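Local coordinates for protein 3-hydroxyisobutyryl-CoA hydrolase (Mycobacterium thermoresistibile, PDB 4HDT) that probably hydrolyses 3-hydroxyisobutyryl-CoA to 3-hydroxyisobutyrate and free coenzyme A, and binds zinc ions in the crystal, at residues 140-143 with 149-152; 155-160 with 166-171; 20-25 with 42-47; 277-282 with 289-294. One frame throughout, in Å; residues are numbered along the deposited sequence. Where two conformers were deposited one is given.

Contact 1: residues 140-143 with 149-152; sequences MPEV and PDVG
Glu-142 and Pro-149 mark the closest approach of two lengths of one loop, their CA atoms 5.4 Å apart where the chain doubles back after strand 137-139. The side chain of Glu-142 crosses Pro-149 at a slant: its CB lies 3.6 Å from Pro-149 N, and its bend at chi2 (82°) keeps the carboxylate over the proline, with OE1 3.7 Å from Pro-149 CG. Met-140 reaches the same proline with its thioether end. Its side chain was modelled in two conformers, and the touch is tentative because it is described for one of them: there the chain is folded at both chi2 and chi3, which brings CE close to Pro-149 CB and also near the backbone O of Asp-150. This loop leads into helix 153-158 of the crotonase fold, a region where relatives place acidic side chains beside the acyl-CoA substrate; two buried carboxylates here are consistent with such a pocket. The carboxylates of Glu-142 and Asp-150 are turned 74° against each other, and their near oxygens, OE2 and OD1, stand 3.8 Å apart. A single water bridges them, donating a hydrogen bond to each, at 2.5 Å from Glu-142 OE2 and 2.6 Å from Asp-150 OD1. The other oxygen of Asp-150, OD2, is hydrogen-bonded to Tyr-95 OH on helix 85-103, while Val-151 O is bonded to His-126 NE2.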
loop_
_atom_site.group_PDB
_atom_site.type_symbol
_atom_site.label_atom_id
_atom_site.label_comp_id
_atom_site.label_asym_id
_atom_site.label_seq_id
_atom_site.Cartn_x
_atom_site.Cartn_y
_atom_site.Cartn_z
ATOM N N MET A 140 2.097 -2.799 4.519
ATOM C CA MET A 140 1.162 -1.712 4.821
ATOM C C MET A 140 1.288 -1.410 6.316
ATOM O O MET A 140 0.569 -1.955 7.148
ATOM C CB MET A 140 -0.275 -2.099 4.411
ATOM C CG MET A 140 -0.421 -2.389 2.916
ATOM S SD MET A 140 -0.099 -0.973 1.851
ATOM C CE MET A 140 -1.444 0.151 2.303
ATOM N N PRO A 141 2.258 -0.556 6.671
ATOM C CA PRO A 141 2.659 -0.353 8.073
ATOM C C PRO A 141 1.976 0.810 8.813
ATOM O O PRO A 141 2.427 1.223 9.910
ATOM C CB PRO A 141 4.131 -0.039 7.889
ATOM C CG PRO A 141 4.116 0.827 6.698
ATOM C CD PRO A 141 3.123 0.211 5.761
ATOM N N GLU A 142 0.860 1.252 8.253
ATOM C CA GLU A 142 0.163 2.461 8.669
ATOM C C GLU A 142 -0.179 2.488 10.159
ATOM O O GLU A 142 -0.090 3.499 10.819
ATOM C CB GLU A 142 -1.093 2.631 7.809
ATOM C CG GLU A 142 -0.772 3.106 6.379
ATOM C CD GLU A 142 -0.357 2.038 5.394
ATOM O OE1 GLU A 142 -0.335 0.828 5.733
ATOM O OE2 GLU A 142 -0.150 2.391 4.181
ATOM N N VAL A 143 -0.600 1.356 10.727
ATOM C CA VAL A 143 -0.999 1.368 12.143
ATOM C C VAL A 143 0.131 1.731 13.112
ATOM O O VAL A 143 -0.118 2.129 14.243
ATOM C CB VAL A 143 -1.607 0.018 12.564
ATOM C CG1 VAL A 143 -2.930 -0.231 11.864
ATOM C CG2 VAL A 143 -0.667 -1.186 12.343
ATOM N N PRO A 149 -4.284 1.655 6.582
ATOM C CA PRO A 149 -3.898 1.388 5.197
ATOM C C PRO A 149 -4.841 2.056 4.208
ATOM O O PRO A 149 -6.075 1.895 4.313
ATOM C CB PRO A 149 -3.957 -0.139 5.084
ATOM C CG PRO A 149 -3.641 -0.599 6.491
ATOM C CD PRO A 149 -4.241 0.429 7.412
ATOM N N ASP A 150 -4.260 2.791 3.299
ATOM C CA ASP A 150 -5.011 3.512 2.263
ATOM C C ASP A 150 -4.515 3.123 0.897
ATOM O O ASP A 150 -4.111 2.031 0.688
ATOM C CB ASP A 150 -4.926 5.031 2.558
ATOM C CG ASP A 150 -3.520 5.628 2.429
ATOM O OD1 ASP A 150 -2.510 4.850 2.511
ATOM O OD2 ASP A 150 -3.458 6.905 2.240
ATOM N N VAL A 151 -4.604 4.035 -0.055
ATOM C CA VAL A 151 -4.192 3.855 -1.442
ATOM C C VAL A 151 -4.728 2.564 -2.096
ATOM O O VAL A 151 -4.110 2.010 -2.983
ATOM C CB VAL A 151 -2.662 4.072 -1.627
ATOM C CG1 VAL A 151 -2.268 5.499 -1.207
ATOM C CG2 VAL A 151 -1.831 3.052 -0.878
ATOM N N GLY A 152 -5.943 2.190 -1.697
ATOM C CA GLY A 152 -6.567 0.994 -2.194
ATOM C C GLY A 152 -6.026 -0.242 -1.549
ATOM O O GLY A 152 -6.363 -1.342 -1.989
HETATM O O HOH W 1 -0.093 4.763 3.537
#

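Contact 2: residues 155-160 with 166-171; sequences YLLSRA and LHAALT
Leu-157 spans the two helical segments, putting one methyl on each of two neighbouring alanines. CD1 meets Ala-169 CB at 3.9 Å and CD2 meets Ala-168 CB at 4.0 Å; chi1 of -69°, with CG anti to the carbonyl carbon, helps aim the branched end at the second helix. The alanines' small side chains are consistent with a close approach of the helices, and the CA atoms of Leu-157 and Leu-166 are 6.9 Å apart. Helices 153-158 and 164-171 follow one another in the crotonase fold, and this short apolar seam joins them across the connecting turn; Ala-169 also touches Thr-272 of helix 266-279. The far side of the first helix is looser and more open to solvent. There Arg-159 folds back over Tyr-155, its NH1 3.2 Å above the ring plane and toward the rim, and the same NH1 donates to Tyr-155 O with an N-H...O angle of 157°. Beyond the second helix's alanines, His-167 O is gripped by two donors of Thr-171, the backbone N and OG1 (2.8 Å), which come from opposite faces of the carbonyl plane. The ring of His-167 meets that of Tyr-234 at about a right angle, and its ND1 is hydrogen-bonded to Tyr-234 OH.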
loop_
_atom_site.group_PDB
_atom_site.type_symbol
_atom_site.label_atom_id
_atom_site.label_comp_id
_atom_site.label_asym_id
_atom_site.label_seq_id
_atom_site.Cartn_x
_atom_site.Cartn_y
_atom_site.Cartn_z
ATOM N N TYR A 155 -8.801 -2.631 -0.331
ATOM C CA TYR A 155 -9.294 -3.460 -1.434
ATOM C C TYR A 155 -8.364 -4.691 -1.615
ATOM O O TYR A 155 -8.838 -5.836 -1.728
ATOM C CB TYR A 155 -9.348 -2.568 -2.682
ATOM C CG TYR A 155 -9.726 -3.232 -3.993
ATOM C CD1 TYR A 155 -8.774 -3.861 -4.773
ATOM C CD2 TYR A 155 -11.005 -3.117 -4.489
ATOM C CE1 TYR A 155 -9.093 -4.420 -5.987
ATOM C CE2 TYR A 155 -11.331 -3.692 -5.695
ATOM C CZ TYR A 155 -10.369 -4.351 -6.427
ATOM O OH TYR A 155 -10.691 -4.864 -7.660
ATOM N N LEU A 156 -7.055 -4.488 -1.642
ATOM C CA LEU A 156 -6.137 -5.610 -1.800
ATOM C C LEU A 156 -6.109 -6.522 -0.565
ATOM O O LEU A 156 -6.191 -7.751 -0.687
ATOM C CB LEU A 156 -4.739 -5.123 -2.114
ATOM C CG LEU A 156 -4.591 -4.395 -3.449
ATOM C CD1 LEU A 156 -3.284 -3.620 -3.446
ATOM C CD2 LEU A 156 -4.730 -5.350 -4.623
ATOM N N LEU A 157 -6.085 -5.931 0.613
ATOM C CA LEU A 157 -5.984 -6.721 1.845
ATOM C C LEU A 157 -7.212 -7.607 2.003
ATOM O O LEU A 157 -7.103 -8.786 2.412
ATOM C CB LEU A 157 -5.788 -5.825 3.062
ATOM C CG LEU A 157 -4.440 -5.096 3.156
ATOM C CD1 LEU A 157 -4.587 -3.890 4.065
ATOM C CD2 LEU A 157 -3.325 -6.048 3.648
ATOM N N SER A 158 -8.392 -7.048 1.703
ATOM C CA SER A 158 -9.650 -7.804 1.892
ATOM C C SER A 158 -9.771 -8.966 0.909
ATOM O O SER A 158 -10.590 -9.862 1.178
ATOM C CB SER A 158 -10.904 -6.915 1.821
ATOM O OG SER A 158 -11.068 -6.314 0.545
ATOM N N ARG A 159 -8.977 -8.966 -0.168
ATOM C CA ARG A 159 -9.000 -10.000 -1.230
ATOM C C ARG A 159 -7.917 -11.078 -1.064
ATOM O O ARG A 159 -7.871 -12.028 -1.842
ATOM C CB ARG A 159 -8.940 -9.327 -2.605
ATOM C CG ARG A 159 -10.295 -8.695 -3.018
ATOM C CD ARG A 159 -10.221 -7.791 -4.238
ATOM N NE ARG A 159 -11.563 -7.319 -4.632
ATOM C CZ ARG A 159 -12.252 -6.395 -3.955
ATOM N NH1 ARG A 159 -11.742 -5.831 -2.853
ATOM N NH2 ARG A 159 -13.458 -6.031 -4.391
ATOM N N ALA A 160 -7.058 -10.926 -0.061
ATOM C CA ALA A 160 -5.983 -11.892 0.192
ATOM C C ALA A 160 -6.625 -13.191 0.709
ATOM O O ALA A 160 -7.738 -13.152 1.273
ATOM C CB ALA A 160 -5.014 -11.352 1.213
ATOM N N LEU A 166 -5.692 -9.477 7.096
ATOM C CA LEU A 166 -5.789 -8.882 8.446
ATOM C C LEU A 166 -4.474 -8.954 9.172
ATOM O O LEU A 166 -4.071 -8.027 9.889
ATOM C CB LEU A 166 -6.861 -9.583 9.315
ATOM C CG LEU A 166 -8.252 -9.394 8.875
ATOM C CD1 LEU A 166 -9.200 -10.109 9.852
ATOM C CD2 LEU A 166 -8.602 -7.939 8.822
ATOM N N HIS A 167 -3.795 -10.091 9.047
ATOM C CA HIS A 167 -2.477 -10.214 9.636
ATOM C C HIS A 167 -1.533 -9.105 9.138
ATOM O O HIS A 167 -0.881 -8.449 9.944
ATOM C CB HIS A 167 -1.938 -11.625 9.383
ATOM C CG HIS A 167 -0.513 -11.808 9.766
ATOM N ND1 HIS A 167 -0.104 -11.980 11.075
ATOM C CD2 HIS A 167 0.616 -11.810 9.018
ATOM C CE1 HIS A 167 1.201 -12.115 11.111
ATOM N NE2 HIS A 167 1.669 -11.991 9.883
ATOM N N ALA A 168 -1.421 -8.971 7.829
ATOM C CA ALA A 168 -0.564 -7.932 7.283
ATOM C C ALA A 168 -0.981 -6.536 7.784
ATOM O O ALA A 168 -0.122 -5.727 8.132
ATOM C CB ALA A 168 -0.561 -8.008 5.774
ATOM N N ALA A 169 -2.293 -6.297 7.850
ATOM C CA ALA A 169 -2.816 -4.945 8.186
ATOM C C ALA A 169 -2.639 -4.602 9.666
ATOM O O ALA A 169 -2.348 -3.447 10.018
ATOM C CB ALA A 169 -4.277 -4.877 7.823
ATOM N N LEU A 170 -2.803 -5.588 10.561
ATOM C CA LEU A 170 -2.749 -5.321 12.000
ATOM C C LEU A 170 -1.339 -5.353 12.522
ATOM O O LEU A 170 -0.959 -4.530 13.372
ATOM C CB LEU A 170 -3.664 -6.299 12.745
ATOM C CG LEU A 170 -5.137 -6.171 12.405
ATOM C CD1 LEU A 170 -5.942 -7.174 13.233
ATOM C CD2 LEU A 170 -5.725 -4.775 12.578
ATOM N N THR A 171 -0.523 -6.290 12.022
ATOM C CA THR A 171 0.892 -6.294 12.394
ATOM C C THR A 171 1.614 -5.119 11.757
ATOM O O THR A 171 2.516 -4.562 12.358
ATOM C CB THR A 171 1.663 -7.579 12.010
ATOM O OG1 THR A 171 1.709 -7.747 10.582
ATOM C CG2 THR A 171 1.029 -8.841 12.720
#

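Contact 3: residues 20-25 with 42-47; sequences GLLTLN and AERLAA
Leu-22, on strand 19-24, sends both of its methyls toward the helix that packs on the sheet, one to Arg-44 and the other to Leu-45. From Ala-42 onward along helix 35-49, the backbone keeps ordinary helical geometry, Ala-42 O accepting the N-H of Ala-46. Glu-43 does not touch the strand and pairs with its neighbour instead. Arg-44 grips it side-on with two nitrogens: NE reaches Glu-43 OE1 at 2.8 Å, and NH1 reaches Glu-43 OE2 at 2.9 Å, the second on the syn lone pair. Both bonds are nearly straight, the first at 164°, and lie close to the guanidinium plane, so this salt bridge should limit rotation of the arginine's end. The strand feels only the base of that side chain: Arg-44 CB is 4.2 Å from Leu-22 CD2, after which bends at chi2 (-66°) and chi3 (89°) turn the chain away from the leucine. Leu-45 follows with a looser apolar touch, its CD2 4.4 Å from Leu-22 CD1, and it also packs on Val-57 of the next strand. Ala-47 completes the turn by placing its CB 3.4 Å above one face of the arginine's guanidinium, toward the rim. Leu-45 lies about 4 Å, side chain to side chain, from His-100, which with Glu-49 and Glu-351 binds a zinc ion. Strand 19-24, helix 35-49 and strand 56-61 form a beta-alpha-beta crossover between two parallel, adjacent strands of the main sheet of this crotonase-like domain.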
loop_
_atom_site.group_PDB
_atom_site.type_symbol
_atom_site.label_atom_id
_atom_site.label_comp_id
_atom_site.label_asym_id
_atom_site.label_seq_id
_atom_site.Cartn_x
_atom_site.Cartn_y
_atom_site.Cartn_z
ATOM N N GLY A 20 5.904 3.851 -22.198
ATOM C CA GLY A 20 5.942 5.014 -21.339
ATOM C C GLY A 20 6.622 4.661 -20.020
ATOM O O GLY A 20 6.130 3.832 -19.258
ATOM N N LEU A 21 7.737 5.331 -19.747
ATOM C CA LEU A 21 8.575 5.030 -18.578
ATOM C C LEU A 21 8.351 6.087 -17.518
ATOM O O LEU A 21 8.505 7.299 -17.782
ATOM C CB LEU A 21 10.052 4.980 -18.991
ATOM C CG LEU A 21 10.356 4.061 -20.160
ATOM C CD1 LEU A 21 11.742 4.372 -20.709
ATOM C CD2 LEU A 21 10.219 2.611 -19.744
ATOM N N LEU A 22 7.989 5.647 -16.338
ATOM C CA LEU A 22 7.868 6.499 -15.171
ATOM C C LEU A 22 8.877 5.973 -14.161
ATOM O O LEU A 22 8.702 4.878 -13.665
ATOM C CB LEU A 22 6.444 6.448 -14.605
ATOM C CG LEU A 22 5.381 6.998 -15.546
ATOM C CD1 LEU A 22 3.997 6.701 -14.993
ATOM C CD2 LEU A 22 5.607 8.502 -15.718
ATOM N N THR A 23 9.890 6.778 -13.834
ATOM C CA THR A 23 10.883 6.352 -12.861
ATOM C C THR A 23 10.831 7.300 -11.663
ATOM O O THR A 23 11.167 8.475 -11.745
ATOM C CB THR A 23 12.297 6.287 -13.473
ATOM O OG1 THR A 23 12.259 5.522 -14.658
ATOM C CG2 THR A 23 13.348 5.713 -12.476
ATOM N N LEU A 24 10.390 6.771 -10.527
ATOM C CA LEU A 24 10.346 7.557 -9.306
ATOM C C LEU A 24 11.798 7.915 -8.941
ATOM O O LEU A 24 12.667 7.059 -9.060
ATOM C CB LEU A 24 9.762 6.736 -8.172
ATOM C CG LEU A 24 8.361 6.227 -8.441
ATOM C CD1 LEU A 24 7.895 5.482 -7.233
ATOM C CD2 LEU A 24 7.399 7.364 -8.779
ATOM N N ASN A 25 12.061 9.172 -8.578
ATOM C CA ASN A 25 13.465 9.638 -8.535
ATOM C C ASN A 25 13.736 10.552 -7.348
ATOM O O ASN A 25 14.185 11.688 -7.511
ATOM C CB ASN A 25 13.839 10.316 -9.865
ATOM C CG ASN A 25 15.305 10.673 -9.955
ATOM O OD1 ASN A 25 16.184 9.910 -9.494
ATOM N ND2 ASN A 25 15.589 11.853 -10.490
ATOM N N ALA A 42 -0.022 11.028 -12.855
ATOM C CA ALA A 42 -1.420 11.084 -13.286
ATOM C C ALA A 42 -1.530 11.752 -14.645
ATOM O O ALA A 42 -2.297 11.294 -15.528
ATOM C CB ALA A 42 -2.271 11.824 -12.277
ATOM N N GLU A 43 -0.817 12.864 -14.834
ATOM C CA GLU A 43 -0.928 13.581 -16.069
ATOM C C GLU A 43 -0.370 12.758 -17.245
ATOM O O GLU A 43 -0.931 12.802 -18.338
ATOM C CB GLU A 43 -0.245 14.955 -15.914
ATOM C CG GLU A 43 -0.395 15.879 -17.097
ATOM C CD GLU A 43 0.577 15.606 -18.226
ATOM O OE1 GLU A 43 1.705 15.107 -18.003
ATOM O OE2 GLU A 43 0.230 15.962 -19.364
ATOM N N ARG A 44 0.753 12.084 -17.038
ATOM C CA ARG A 44 1.331 11.217 -18.061
ATOM C C ARG A 44 0.457 10.019 -18.395
ATOM O O ARG A 44 0.264 9.698 -19.588
ATOM C CB ARG A 44 2.753 10.760 -17.722
ATOM C CG ARG A 44 3.777 11.881 -17.855
ATOM C CD ARG A 44 3.938 12.351 -19.310
ATOM N NE ARG A 44 3.047 13.425 -19.734
ATOM C CZ ARG A 44 2.905 13.845 -21.000
ATOM N NH1 ARG A 44 2.085 14.846 -21.285
ATOM N NH2 ARG A 44 3.573 13.261 -22.010
ATOM N N LEU A 45 -0.130 9.379 -17.379
ATOM C CA LEU A 45 -1.079 8.315 -17.689
ATOM C C LEU A 45 -2.241 8.836 -18.528
ATOM O O LEU A 45 -2.701 8.170 -19.476
ATOM C CB LEU A 45 -1.643 7.687 -16.418
ATOM C CG LEU A 45 -0.649 6.860 -15.636
ATOM C CD1 LEU A 45 -1.425 6.277 -14.480
ATOM C CD2 LEU A 45 -0.071 5.738 -16.480
ATOM N N ALA A 46 -2.745 10.019 -18.184
ATOM C CA ALA A 46 -3.826 10.596 -18.991
ATOM C C ALA A 46 -3.390 10.905 -20.427
ATOM O O ALA A 46 -4.146 10.649 -21.408
ATOM C CB ALA A 46 -4.356 11.861 -18.320
ATOM N N ALA A 47 -2.218 11.513 -20.575
ATOM C CA ALA A 47 -1.718 11.873 -21.894
ATOM C C ALA A 47 -1.424 10.673 -22.778
ATOM O O ALA A 47 -1.671 10.709 -23.981
ATOM C CB ALA A 47 -0.479 12.731 -21.775
#

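Contact 4: residues 277-282 with 289-294; sequences RRAAKL and LRQEYR
Ala-279 and Gln-291 bring the two segments closest, their CA atoms 8.2 Å apart, where a type I turn runs from Ala-279 to Leu-282 and helix 285-299 passes it. A gap of this size is bridged by one long side chain. Gln-291 is extended: chi1 of 179° sets CG beside the carbonyl carbon, and the straight chain beyond carries its amide up to the base of Arg-278, whose CB is 3.6 Å from both OE1 and NE2 of the glutamine. The two side chains cross at about a right angle. On the nitrogen side of the amide, Gln-291 NE2 lies 3.8 Å from Ala-279 N and 4.2 Å from Leu-282 CD1, the latter an apolar flank where the turn closes. On the oxygen side, Gln-291 OE1 accepts from a water at 2.8 Å, and that water in turn accepts from Arg-278 NH1 at 2.8 Å, lying at the edge of the guanidinium and in its plane. The guanidinium and amide planes are turned 71° apart. The other nitrogens of Arg-278 are held by salt bridges, NE to Glu-274 and NH2 to Glu-336, and Phe-339 makes a cation-pi contact with it. With two acids and an aromatic ring around it, the arginine's positive charge is probably well balanced, and the neutral glutamine joins its polar network through a water while the direct touch remains van der Waals.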
loop_
_atom_site.group_PDB
_atom_site.type_symbol
_atom_site.label_atom_id
_atom_site.label_comp_id
_atom_site.label_asym_id
_atom_site.label_seq_id
_atom_site.Cartn_x
_atom_site.Cartn_y
_atom_site.Cartn_z
ATOM N N ARG A 277 -12.846 -5.314 7.006
ATOM C CA ARG A 277 -14.123 -6.026 6.998
ATOM C C ARG A 277 -15.175 -5.355 6.129
ATOM O O ARG A 277 -15.885 -6.037 5.385
ATOM C CB ARG A 277 -14.604 -6.181 8.405
ATOM C CG ARG A 277 -13.803 -7.212 9.123
ATOM C CD ARG A 277 -14.423 -7.333 10.473
ATOM N NE ARG A 277 -13.682 -8.279 11.241
ATOM C CZ ARG A 277 -13.801 -8.392 12.561
ATOM N NH1 ARG A 277 -14.617 -7.596 13.260
ATOM N NH2 ARG A 277 -13.069 -9.277 13.160
ATOM N N ARG A 278 -15.267 -4.028 6.181
ATOM C CA ARG A 278 -16.206 -3.297 5.308
ATOM C C ARG A 278 -15.789 -3.373 3.834
ATOM O O ARG A 278 -16.619 -3.591 2.978
ATOM C CB ARG A 278 -16.333 -1.832 5.746
ATOM C CG ARG A 278 -17.081 -1.635 7.057
ATOM C CD ARG A 278 -17.313 -0.182 7.348
ATOM N NE ARG A 278 -17.841 0.009 8.687
ATOM C CZ ARG A 278 -18.500 1.096 9.094
ATOM N NH1 ARG A 278 -18.797 2.091 8.259
ATOM N NH2 ARG A 278 -18.917 1.156 10.345
ATOM N N ALA A 279 -14.490 -3.261 3.542
ATOM C CA ALA A 279 -13.958 -3.359 2.187
ATOM C C ALA A 279 -14.256 -4.699 1.534
ATOM O O ALA A 279 -14.532 -4.772 0.352
ATOM C CB ALA A 279 -12.462 -3.081 2.178
ATOM N N ALA A 280 -14.283 -5.735 2.334
ATOM C CA ALA A 280 -14.578 -7.062 1.805
ATOM C C ALA A 280 -15.974 -7.115 1.190
ATOM O O ALA A 280 -16.255 -8.022 0.396
ATOM C CB ALA A 280 -14.407 -8.116 2.884
ATOM N N LYS A 281 -16.852 -6.179 1.542
ATOM C CA LYS A 281 -18.231 -6.137 0.979
ATOM C C LYS A 281 -18.400 -5.179 -0.201
ATOM O O LYS A 281 -19.523 -4.993 -0.731
ATOM C CB LYS A 281 -19.198 -5.716 2.067
ATOM C CG LYS A 281 -19.101 -6.534 3.338
ATOM C CD LYS A 281 -20.042 -5.948 4.369
ATOM C CE LYS A 281 -20.047 -6.813 5.603
ATOM N NZ LYS A 281 -20.792 -6.119 6.678
ATOM N N LEU A 282 -17.309 -4.520 -0.594
ATOM C CA LEU A 282 -17.335 -3.597 -1.704
ATOM C C LEU A 282 -16.651 -4.188 -2.930
ATOM O O LEU A 282 -15.441 -4.459 -2.906
ATOM C CB LEU A 282 -16.611 -2.301 -1.317
ATOM C CG LEU A 282 -17.132 -1.571 -0.070
ATOM C CD1 LEU A 282 -16.174 -0.425 0.217
ATOM C CD2 LEU A 282 -18.566 -1.069 -0.287
ATOM N N LEU A 289 -11.875 3.180 -2.223
ATOM C CA LEU A 289 -11.086 4.413 -2.025
ATOM C C LEU A 289 -11.936 5.513 -1.398
ATOM O O LEU A 289 -11.424 6.339 -0.679
ATOM C CB LEU A 289 -10.496 4.894 -3.354
ATOM C CG LEU A 289 -9.361 3.986 -3.871
ATOM C CD1 LEU A 289 -9.091 4.167 -5.365
ATOM C CD2 LEU A 289 -8.110 4.245 -3.085
ATOM N N ARG A 290 -13.228 5.579 -1.727
ATOM C CA ARG A 290 -14.091 6.598 -1.096
ATOM C C ARG A 290 -14.159 6.411 0.418
ATOM O O ARG A 290 -14.169 7.378 1.157
ATOM C CB ARG A 290 -15.529 6.523 -1.611
ATOM C CG ARG A 290 -15.740 6.914 -3.026
ATOM C CD ARG A 290 -17.249 6.771 -3.320
ATOM N NE ARG A 290 -17.504 6.073 -4.575
ATOM C CZ ARG A 290 -17.595 6.680 -5.752
ATOM N NH1 ARG A 290 -17.469 8.010 -5.877
ATOM N NH2 ARG A 290 -17.786 5.946 -6.824
ATOM N N GLN A 291 -14.218 5.156 0.861
ATOM C CA GLN A 291 -14.223 4.823 2.270
ATOM C C GLN A 291 -12.881 5.185 2.881
ATOM O O GLN A 291 -12.807 5.810 3.945
ATOM C CB GLN A 291 -14.519 3.343 2.474
ATOM C CG GLN A 291 -14.526 2.858 3.915
ATOM C CD GLN A 291 -15.131 1.468 3.986
ATOM O OE1 GLN A 291 -16.363 1.322 4.069
ATOM N NE2 GLN A 291 -14.300 0.471 3.895
ATOM N N GLU A 292 -11.813 4.801 2.207
ATOM C CA GLU A 292 -10.485 5.091 2.707
ATOM C C GLU A 292 -10.278 6.602 2.849
ATOM O O GLU A 292 -9.607 7.080 3.768
ATOM C CB GLU A 292 -9.419 4.516 1.774
ATOM C CG GLU A 292 -9.258 2.991 1.830
ATOM C CD GLU A 292 -8.246 2.435 0.839
ATOM O OE1 GLU A 292 -7.558 3.224 0.174
ATOM O OE2 GLU A 292 -8.139 1.187 0.718
ATOM N N TYR A 293 -10.847 7.372 1.949
ATOM C CA TYR A 293 -10.669 8.827 2.007
ATOM C C TYR A 293 -11.360 9.400 3.255
ATOM O O TYR A 293 -10.797 10.259 3.925
ATOM C CB TYR A 293 -11.236 9.471 0.737
ATOM C CG TYR A 293 -11.057 10.959 0.647
ATOM C CD1 TYR A 293 -9.788 11.512 0.383
ATOM C CD2 TYR A 293 -12.137 11.812 0.805
ATOM C CE1 TYR A 293 -9.604 12.869 0.298
ATOM C CE2 TYR A 293 -11.957 13.163 0.736
ATOM C CZ TYR A 293 -10.712 13.705 0.482
ATOM O OH TYR A 293 -10.627 15.093 0.431
ATOM N N ARG A 294 -12.569 8.929 3.565
ATOM C CA ARG A 294 -13.247 9.339 4.817
ATOM C C ARG A 294 -12.362 9.014 6.025
ATOM O O ARG A 294 -12.179 9.839 6.917
ATOM C CB ARG A 294 -14.601 8.641 5.001
ATOM C CG ARG A 294 -15.629 9.045 3.944
ATOM C CD ARG A 294 -16.898 8.218 4.080
ATOM N NE ARG A 294 -18.039 8.804 3.401
ATOM C CZ ARG A 294 -19.290 8.314 3.460
ATOM N NH1 ARG A 294 -19.551 7.196 4.145
ATOM N NH2 ARG A 294 -20.282 8.936 2.827
HETATM O O HOH W 2 -18.236 2.758 5.556
#

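Overall arrangement
Contacts 1, 2 and 4 form one cluster, while contact 3 lies apart, its centre about 23 Å from that of contact 1 and 28 Å from that of contact 2. Within the cluster contact 1 is central: Pro-149 CB rests 3.9 Å from Leu-157 CD1 of contact 2, and Gly-152 N, at the N-cap of helix 153-158, probably bonds Glu-292 OE1 of contact 4 at 2.7 Å. Contacts 2 and 4 are joined in turn by a probable hydrogen bond from Arg-159 NH2 to Leu-282 O, 2.9 Å long. By analogy with other crotonase-family enzymes, the loop of contact 1 may lie beside the acyl-CoA pocket; contact 3 instead neighbours a zinc ion, about 7 Å from the side chain of Leu-45.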